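Local coordinates for protein MEM-A1 (Soil metagenome, PDB 6E0S) that is a zinc-dependent subclass B3 metallo-beta-lactamase that probably hydrolyses the beta-lactam ring of antibiotics and so confers resistance to them, at residues D231-A236 against R265-R270. Residues are numbered along the deposited sequence; the frame is centred on the assembly and turned at random.
Sequences DILISA and RQYAER
Tyr-267 reaches from the helix 263-285 to the strand 232-235 and meets two residues, Leu-233 at the root of its side chain and Ser-235 at the far end. With CG anti to the backbone N (chi1 177°), the ring is carried out from the helix toward the strand. CB comes first: it lies 3.9 Å from CD2 of Leu-233, and that same methyl is 4.1 Å from CG of Tyr-267, the two side chains crossing at about a right angle. Farther out the partner changes. CD2 of Tyr-267 lies 4.2 Å from CB of Ser-235. CE2 of Tyr-267 packs 3.5 Å from CB of Ser-235, with CZ of the ring 3.8 Å from this CB; the Ser-235 methylene comes at the ring obliquely and makes the closest touch between the two segments. The hydroxyl OH of Tyr-267 is also 3.8 Å from CB of Ser-235, but its hydrogen bond is with the carbonyl O of Asp-193. OG of Ser-235 is likewise engaged outside the pair, with the carbonyl O of His-237. Both buried polar ends are thus satisfied, and between 231-236 and 265-270 the join is van der Waals contact. Ala-192 and Val-225 also touch Tyr-267, whose side chain lies about 9 Å from a zinc ion. This is the helix-on-sheet layer of the alpha-beta/beta-alpha sandwich of metallo-beta-lactamases, in which the C-terminal helix covers the edge strand 232-235 of the second sheet.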
# COMPACT_ATOMS: atom_id res chain seq x y z
N ASP A 231 -15.33 -0.18 -4.10
CA ASP A 231 -16.15 -1.28 -3.62
C ASP A 231 -15.46 -2.05 -2.50
O ASP A 231 -16.10 -2.40 -1.50
CB ASP A 231 -16.49 -2.23 -4.75
CG ASP A 231 -17.53 -1.66 -5.69
OD1 ASP A 231 -18.50 -1.06 -5.19
OD2 ASP A 231 -17.34 -1.78 -6.92
N ILE A 232 -14.17 -2.36 -2.66
CA ILE A 232 -13.43 -3.13 -1.67
C ILE A 232 -12.14 -2.39 -1.35
O ILE A 232 -11.30 -2.19 -2.24
CB ILE A 232 -13.12 -4.56 -2.16
CG1 ILE A 232 -14.43 -5.33 -2.41
CG2 ILE A 232 -12.18 -5.28 -1.16
CD1 ILE A 232 -14.24 -6.75 -3.05
N LEU A 233 -11.97 -2.01 -0.10
CA LEU A 233 -10.78 -1.32 0.36
C LEU A 233 -9.82 -2.30 1.04
O LEU A 233 -10.25 -3.09 1.88
CB LEU A 233 -11.17 -0.22 1.36
CG LEU A 233 -10.02 0.30 2.22
CD1 LEU A 233 -9.04 1.09 1.37
CD2 LEU A 233 -10.53 1.19 3.40
N ILE A 234 -8.54 -2.22 0.69
CA ILE A 234 -7.47 -2.89 1.44
C ILE A 234 -6.42 -1.83 1.73
O ILE A 234 -5.82 -1.29 0.80
CB ILE A 234 -6.85 -4.05 0.66
CG1 ILE A 234 -7.92 -5.09 0.35
CG2 ILE A 234 -5.69 -4.66 1.46
CD1 ILE A 234 -7.48 -6.12 -0.69
N SER A 235 -6.23 -1.48 2.99
CA SER A 235 -5.28 -0.41 3.29
C SER A 235 -3.95 -1.01 3.73
O SER A 235 -3.89 -2.16 4.17
CB SER A 235 -5.83 0.51 4.39
OG SER A 235 -6.21 -0.26 5.50
N ALA A 236 -2.88 -0.23 3.56
CA ALA A 236 -1.53 -0.75 3.81
C ALA A 236 -1.37 -1.34 5.20
O ALA A 236 -0.70 -2.36 5.38
CB ALA A 236 -0.50 0.37 3.59
N ARG A 265 -14.21 6.40 1.99
CA ARG A 265 -14.56 7.68 2.59
C ARG A 265 -14.37 7.64 4.11
O ARG A 265 -13.87 8.60 4.71
CB ARG A 265 -15.99 8.06 2.21
CG ARG A 265 -16.51 9.33 2.85
CD ARG A 265 -17.85 9.80 2.21
NE ARG A 265 -18.07 9.22 0.88
CZ ARG A 265 -17.66 9.77 -0.28
NH1 ARG A 265 -16.99 10.92 -0.29
NH2 ARG A 265 -17.91 9.15 -1.43
N GLN A 266 -14.72 6.52 4.74
CA GLN A 266 -14.51 6.41 6.19
C GLN A 266 -13.02 6.43 6.54
O GLN A 266 -12.61 7.04 7.55
CB GLN A 266 -15.18 5.15 6.74
CG GLN A 266 -16.70 5.27 6.75
CD GLN A 266 -17.41 3.93 6.85
OE1 GLN A 266 -16.78 2.88 6.84
NE2 GLN A 266 -18.73 3.98 6.92
N TYR A 267 -12.22 5.72 5.76
CA TYR A 267 -10.77 5.70 5.96
C TYR A 267 -10.18 7.10 5.79
O TYR A 267 -9.30 7.52 6.55
CB TYR A 267 -10.17 4.73 4.93
CG TYR A 267 -8.68 4.59 4.89
CD1 TYR A 267 -7.93 5.24 3.92
CD2 TYR A 267 -8.03 3.76 5.80
CE1 TYR A 267 -6.56 5.08 3.83
CE2 TYR A 267 -6.65 3.60 5.74
CZ TYR A 267 -5.92 4.27 4.77
OH TYR A 267 -4.55 4.10 4.69
N ALA A 268 -10.66 7.83 4.78
CA ALA A 268 -10.16 9.18 4.56
C ALA A 268 -10.60 10.11 5.68
O ALA A 268 -9.80 10.92 6.15
CB ALA A 268 -10.60 9.70 3.19
N GLU A 269 -11.84 9.97 6.15
CA GLU A 269 -12.29 10.83 7.25
C GLU A 269 -11.48 10.57 8.50
O GLU A 269 -11.15 11.51 9.24
CB GLU A 269 -13.77 10.61 7.53
CG GLU A 269 -14.66 11.30 6.54
CD GLU A 269 -16.13 11.17 6.89
OE1 GLU A 269 -16.47 11.32 8.09
OE2 GLU A 269 -16.92 10.91 5.95
N ARG A 270 -11.13 9.31 8.76
CA ARG A 270 -10.33 9.02 9.95
C ARG A 270 -8.96 9.66 9.83
O ARG A 270 -8.43 10.21 10.80
CB ARG A 270 -10.23 7.51 10.14
CG ARG A 270 -11.55 6.90 10.58
CD ARG A 270 -11.39 5.44 11.00
NE ARG A 270 -10.96 4.58 9.89
CZ ARG A 270 -11.77 3.84 9.13
NH1 ARG A 270 -13.09 3.86 9.33
NH2 ARG A 270 -11.25 3.08 8.17